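Local coordinates for protein esterase (Rhizomucor miehei, PDB 4WY5) that probably hydrolyses carboxylic esters, acting as a carboxylesterase of the alpha/beta hydrolase fold, at residues K63-T68 and I131-A136; L80-F85 and V113-D118. All coordinates share one frame; numbering follows the deposited sequence.

Both interactions reach the same mixed beta sheet. Interaction 2 pairs two parallel strands, 80-86 and 113-117, in the buried interior. Interaction 1 lays helix 129-143 across strand 63-71, nearer the margin of that sheet. Strands 63-71 and 113-117 are neighbours, so the two contacts meet: T68 O lies 2.7 Å from F116 N, a probable hydrogen bond, and L67 packs on V117. The chemistry differs with place. Interaction 2 rests on backbone hydrogen bonds with apolar side chains on both faces. Interaction 1 rests on strand side chains meeting the side chains and backbone of the helix, apolar around L65 and polar around K63, where a long salt bridge and a water take over.

Interaction 1: residues K63-T68 and I131-A136; sequences KTLKLT and IEEIYA
L65 and K63 of the strand reach the helix from the same side of the sheet, and the strand and helix axes cross at 79°. The tight part is around L65. Its two methyls touch successive parts of the helix. L65 CD2 sits 3.9 Å from E133 CB. L65 CD1 lies 3.9 Å from the carbonyl carbon, A136 C. L65 and E133 run alongside each other, heading opposite ways. A137 of the same helix also touches L65.

The looser part is around K63, which is partly exposed. Its CG stands beside the backbone N (chi1 -61°), and the chain then runs extended to CE, roughly perpendicular to the E133 side chain. CD of K63 rests 4.0 Å from CG of E133. A bend at chi4 (60°) turns the ammonium group out of the line of the chain. Here NZ of K63 is 3.7 Å from OE1 of E132, a long salt bridge. A water accepts from NZ of K63 at 3.0 Å and donates to O of E132 at 3.1 Å.

The E133 carboxylate is directed elsewhere, with OE2 hydrogen-bonded to S120, so its aliphatic part does the packing. The chemistry implies a helix held to the strand mainly by apolar contact. The K63-E132 pair is long, so its attraction is probably modest, and the water ties NZ to the helix backbone.

Interaction 2: residues L80-F85 and V113-D118; sequences LPVLIF and VTVFVD
L80-F85 and V113-V117 run parallel, their axes 24° apart and 4.7 Å at closest approach, joined by alternating backbone hydrogen bonds. V113 N donates to P81 O at 3.1 Å, and L83 N to V113 O at 2.9 Å. V115 N then donates to L83 O and F85 N to V115 O. The last rung, V117 N to F85 O, is weak at 3.5 Å. There a water donates to both F85 O and V117 O, bridging the two strands, and it lies over the centre of one face of the F116 ring.

V82, I84, V113 and V115 share one face of the sheet. CG2 of V82 is turned anti to its own N and meets CG2 of V115 at 3.9 Å, the two side chains meeting at a slant. Near the start, CD2 of L80 packs 3.9 Å from CG2 of V113. L83, T114, F85 and F116 lie on the other face. L83 and T114 extend together from neighbouring strands. T114 turns its methyl CG2 to CB of F85 at 3.9 Å, while its OG1 is hydrogen-bonded to T107. The F85 and F116 rings meet obliquely, CD2 of F85 to CD2 of F116 at 3.9 Å.

V103 of helix 100-110 touches both phenylalanines. That helix links the two strands, so the pair with its connection forms a beta-alpha-beta unit, part of the central, mostly parallel sheet of the alpha/beta hydrolase fold.

Interaction 1: residues K63-T68 and I131-A136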
loop_
_atom_site.group_PDB
_atom_site.type_symbol
_atom_site.label_atom_id
_atom_site.label_comp_id
_atom_site.label_asym_id
_atom_site.label_seq_id
_atom_site.Cartn_x
_atom_site.Cartn_y
_atom_site.Cartn_z
ATOM N N LYS A 63 15.908 24.042 -24.921
ATOM C CA LYS A 63 15.547 24.766 -23.703
ATOM C C LYS A 63 16.717 24.886 -22.750
ATOM O O LYS A 63 17.689 24.123 -22.842
ATOM C CB LYS A 63 14.359 24.095 -23.011
ATOM C CG LYS A 63 13.141 24.090 -23.912
ATOM C CD LYS A 63 11.874 23.725 -23.213
ATOM C CE LYS A 63 10.719 23.886 -24.189
ATOM N NZ LYS A 63 10.917 22.976 -25.372
ATOM N N THR A 64 16.621 25.857 -21.842
ATOM C CA THR A 64 17.599 25.989 -20.762
ATOM C C THR A 64 16.945 25.534 -19.460
ATOM O O THR A 64 15.830 25.942 -19.137
ATOM C CB THR A 64 18.149 27.436 -20.635
ATOM O OG1 THR A 64 17.088 28.341 -20.296
ATOM C CG2 THR A 64 18.799 27.881 -21.960
ATOM N N LEU A 65 17.636 24.657 -18.740
ATOM C CA LEU A 65 17.085 24.006 -17.562
ATOM C C LEU A 65 17.915 24.270 -16.317
ATOM O O LEU A 65 19.127 24.509 -16.399
ATOM C CB LEU A 65 17.012 22.494 -17.790
ATOM C CG LEU A 65 16.324 21.995 -19.059
ATOM C CD1 LEU A 65 16.613 20.520 -19.232
ATOM C CD2 LEU A 65 14.829 22.221 -18.953
ATOM N N LYS A 66 17.260 24.210 -15.162
ATOM C CA LYS A 66 17.953 24.196 -13.880
ATOM C C LYS A 66 17.649 22.886 -13.157
ATOM O O LYS A 66 16.481 22.515 -13.004
ATOM C CB LYS A 66 17.553 25.398 -13.019
ATOM C CG LYS A 66 18.495 25.649 -11.828
ATOM C CD LYS A 66 17.957 26.773 -10.970
ATOM C CE LYS A 66 17.312 27.830 -11.864
ATOM N NZ LYS A 66 16.426 28.774 -11.115
ATOM N N LEU A 67 18.700 22.197 -12.711
ATOM C CA LEU A 67 18.564 20.879 -12.091
ATOM C C LEU A 67 19.259 20.812 -10.728
ATOM O O LEU A 67 20.227 21.528 -10.473
ATOM C CB LEU A 67 19.147 19.787 -12.998
ATOM C CG LEU A 67 18.682 19.692 -14.450
ATOM C CD1 LEU A 67 19.396 18.569 -15.165
ATOM C CD2 LEU A 67 17.189 19.515 -14.537
ATOM N N THR A 68 18.748 19.961 -9.846
ATOM C CA THR A 68 19.453 19.655 -8.611
ATOM C C THR A 68 19.701 18.152 -8.579
ATOM O O THR A 68 18.791 17.358 -8.819
ATOM C CB THR A 68 18.663 20.131 -7.359
ATOM O OG1 THR A 68 18.589 21.564 -7.366
ATOM C CG2 THR A 68 19.347 19.697 -6.071
ATOM N N ILE A 131 5.897 20.289 -19.121
ATOM C CA ILE A 131 5.976 18.938 -19.693
ATOM C C ILE A 131 7.143 18.852 -20.675
ATOM O O ILE A 131 7.905 17.874 -20.686
ATOM C CB ILE A 131 4.681 18.548 -20.428
ATOM C CG1 ILE A 131 3.508 18.426 -19.452
ATOM C CG2 ILE A 131 4.848 17.234 -21.170
ATOM C CD1 ILE A 131 2.169 18.130 -20.139
ATOM N N GLU A 132 7.306 19.913 -21.461
ATOM C CA GLU A 132 8.369 19.984 -22.454
ATOM C C GLU A 132 9.748 20.132 -21.805
ATOM O O GLU A 132 10.736 19.604 -22.319
ATOM C CB GLU A 132 8.098 21.135 -23.431
ATOM C CG GLU A 132 6.971 20.837 -24.440
ATOM C CD GLU A 132 6.585 22.041 -25.315
ATOM O OE1 GLU A 132 7.206 23.127 -25.180
ATOM O OE2 GLU A 132 5.662 21.888 -26.153
ATOM N N GLU A 133 9.816 20.837 -20.678
ATOM C CA GLU A 133 11.071 20.935 -19.943
ATOM C C GLU A 133 11.459 19.575 -19.361
ATOM O O GLU A 133 12.632 19.175 -19.382
ATOM C CB GLU A 133 10.970 21.987 -18.826
ATOM C CG GLU A 133 11.044 23.428 -19.330
ATOM C CD GLU A 133 10.600 24.464 -18.308
ATOM O OE1 GLU A 133 9.904 24.096 -17.338
ATOM O OE2 GLU A 133 10.912 25.665 -18.502
ATOM N N ILE A 134 10.470 18.839 -18.874
ATOM C CA ILE A 134 10.784 17.608 -18.177
ATOM C C ILE A 134 11.214 16.553 -19.197
ATOM O O ILE A 134 12.133 15.745 -18.936
ATOM C CB ILE A 134 9.595 17.146 -17.315
ATOM C CG1 ILE A 134 9.331 18.206 -16.232
ATOM C CG2 ILE A 134 9.874 15.789 -16.698
ATOM C CD1 ILE A 134 8.052 18.039 -15.493
ATOM N N TYR A 135 10.612 16.605 -20.384
ATOM C CA TYR A 135 11.055 15.731 -21.467
ATOM C C TYR A 135 12.508 16.062 -21.850
ATOM O O TYR A 135 13.334 15.159 -22.033
ATOM C CB TYR A 135 10.124 15.849 -22.689
ATOM C CG TYR A 135 10.616 15.089 -23.917
ATOM C CD1 TYR A 135 10.553 13.697 -23.978
ATOM C CD2 TYR A 135 11.156 15.773 -25.014
ATOM C CE1 TYR A 135 11.007 13.005 -25.103
ATOM C CE2 TYR A 135 11.608 15.094 -26.139
ATOM C CZ TYR A 135 11.533 13.715 -26.175
ATOM O OH TYR A 135 11.978 13.045 -27.288
ATOM N N ALA A 136 12.826 17.352 -21.919
ATOM C CA ALA A 136 14.177 17.777 -22.269
ATOM C C ALA A 136 15.200 17.403 -21.199
ATOM O O ALA A 136 16.344 17.082 -21.515
ATOM C CB ALA A 136 14.210 19.273 -22.523
HETATM O O HOH W 1 11.626 20.054 -25.259
#

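Interaction 2: residues L80-F85 and V113-D118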
loop_
_atom_site.group_PDB
_atom_site.type_symbol
_atom_site.label_atom_id
_atom_site.label_comp_id
_atom_site.label_asym_id
_atom_site.label_seq_id
_atom_site.Cartn_x
_atom_site.Cartn_y
_atom_site.Cartn_z
ATOM N N LEU A 80 24.852 4.210 -10.042
ATOM C CA LEU A 80 23.527 4.058 -9.434
ATOM C C LEU A 80 22.386 4.142 -10.439
ATOM O O LEU A 80 22.533 4.725 -11.515
ATOM C CB LEU A 80 23.320 5.141 -8.374
ATOM C CG LEU A 80 23.634 4.819 -6.911
ATOM C CD1 LEU A 80 24.943 4.067 -6.789
ATOM C CD2 LEU A 80 23.690 6.122 -6.108
ATOM N N PRO A 81 21.228 3.570 -10.081
ATOM C CA PRO A 81 20.009 3.871 -10.842
ATOM C C PRO A 81 19.567 5.328 -10.614
ATOM O O PRO A 81 20.072 5.987 -9.701
ATOM C CB PRO A 81 18.985 2.869 -10.293
ATOM C CG PRO A 81 19.571 2.366 -8.987
ATOM C CD PRO A 81 21.054 2.458 -9.129
ATOM N N VAL A 82 18.661 5.836 -11.450
ATOM C CA VAL A 82 18.301 7.259 -11.409
ATOM C C VAL A 82 16.778 7.478 -11.256
ATOM O O VAL A 82 15.960 6.716 -11.803
ATOM C CB VAL A 82 18.843 8.003 -12.677
ATOM C CG1 VAL A 82 18.264 7.418 -13.973
ATOM C CG2 VAL A 82 18.610 9.505 -12.590
ATOM N N LEU A 83 16.413 8.480 -10.445
ATOM C CA LEU A 83 15.015 8.855 -10.193
ATOM C C LEU A 83 14.728 10.305 -10.590
ATOM O O LEU A 83 15.334 11.226 -10.040
ATOM C CB LEU A 83 14.676 8.657 -8.705
ATOM C CG LEU A 83 13.303 9.119 -8.200
ATOM C CD1 LEU A 83 12.173 8.348 -8.903
ATOM C CD2 LEU A 83 13.198 8.984 -6.681
ATOM N N ILE A 84 13.804 10.514 -11.527
ATOM C CA ILE A 84 13.380 11.863 -11.918
ATOM C C ILE A 84 12.275 12.329 -10.974
ATOM O O ILE A 84 11.188 11.740 -10.986
ATOM C CB ILE A 84 12.835 11.889 -13.371
ATOM C CG1 ILE A 84 13.820 11.221 -14.336
ATOM C CG2 ILE A 84 12.525 13.311 -13.800
ATOM C CD1 ILE A 84 15.147 11.962 -14.454
ATOM N N PHE A 85 12.514 13.375 -10.170
ATOM C CA PHE A 85 11.490 13.799 -9.201
ATOM C C PHE A 85 10.847 15.161 -9.527
ATOM O O PHE A 85 11.525 16.187 -9.682
ATOM C CB PHE A 85 12.073 13.843 -7.783
ATOM C CG PHE A 85 11.026 13.975 -6.713
ATOM C CD1 PHE A 85 10.439 12.851 -6.166
ATOM C CD2 PHE A 85 10.596 15.222 -6.290
ATOM C CE1 PHE A 85 9.468 12.965 -5.206
ATOM C CE2 PHE A 85 9.614 15.343 -5.328
ATOM C CZ PHE A 85 9.055 14.210 -4.785
ATOM N N VAL A 113 20.447 8.072 -7.495
ATOM C CA VAL A 113 20.688 9.468 -7.838
ATOM C C VAL A 113 19.362 10.148 -8.223
ATOM O O VAL A 113 18.718 9.768 -9.213
ATOM C CB VAL A 113 21.692 9.602 -9.013
ATOM C CG1 VAL A 113 21.807 11.049 -9.453
ATOM C CG2 VAL A 113 23.063 9.046 -8.617
ATOM N N THR A 114 18.960 11.157 -7.451
ATOM C CA THR A 114 17.710 11.872 -7.709
ATOM C C THR A 114 17.988 13.159 -8.468
ATOM O O THR A 114 18.760 14.003 -8.008
ATOM C CB THR A 114 16.958 12.235 -6.393
ATOM O OG1 THR A 114 16.603 11.047 -5.679
ATOM C CG2 THR A 114 15.685 13.046 -6.693
ATOM N N VAL A 115 17.349 13.316 -9.623
ATOM C CA VAL A 115 17.442 14.557 -10.387
ATOM C C VAL A 115 16.165 15.355 -10.156
ATOM O O VAL A 115 15.086 14.960 -10.600
ATOM C CB VAL A 115 17.638 14.305 -11.908
ATOM C CG1 VAL A 115 17.738 15.635 -12.672
ATOM C CG2 VAL A 115 18.870 13.403 -12.177
ATOM N N PHE A 116 16.290 16.455 -9.422
ATOM C CA PHE A 116 15.166 17.326 -9.121
ATOM C C PHE A 116 15.042 18.396 -10.211
ATOM O O PHE A 116 15.934 19.236 -10.366
ATOM C CB PHE A 116 15.360 17.978 -7.747
ATOM C CG PHE A 116 14.152 18.736 -7.245
ATOM C CD1 PHE A 116 13.973 20.077 -7.569
ATOM C CD2 PHE A 116 13.214 18.118 -6.416
ATOM C CE1 PHE A 116 12.851 20.791 -7.102
ATOM C CE2 PHE A 116 12.088 18.823 -5.941
ATOM C CZ PHE A 116 11.912 20.160 -6.285
ATOM N N VAL A 117 13.927 18.384 -10.947
ATOM C CA VAL A 117 13.733 19.322 -12.053
ATOM C C VAL A 117 12.961 20.563 -11.622
ATOM O O VAL A 117 11.763 20.499 -11.326
ATOM C CB VAL A 117 12.981 18.676 -13.231
ATOM C CG1 VAL A 117 12.818 19.682 -14.360
ATOM C CG2 VAL A 117 13.737 17.443 -13.718
ATOM N N ASP A 118 13.656 21.697 -11.598
ATOM C CA ASP A 118 13.075 22.971 -11.173
ATOM C C ASP A 118 12.351 23.620 -12.365
ATOM O O ASP A 118 12.858 24.554 -13.008
ATOM C CB ASP A 118 14.173 23.884 -10.596
ATOM C CG ASP A 118 13.612 25.154 -9.939
ATOM O OD1 ASP A 118 12.374 25.267 -9.712
ATOM O OD2 ASP A 118 14.431 26.048 -9.632
HETATM O O HOH W 2 10.691 18.830 -9.212
#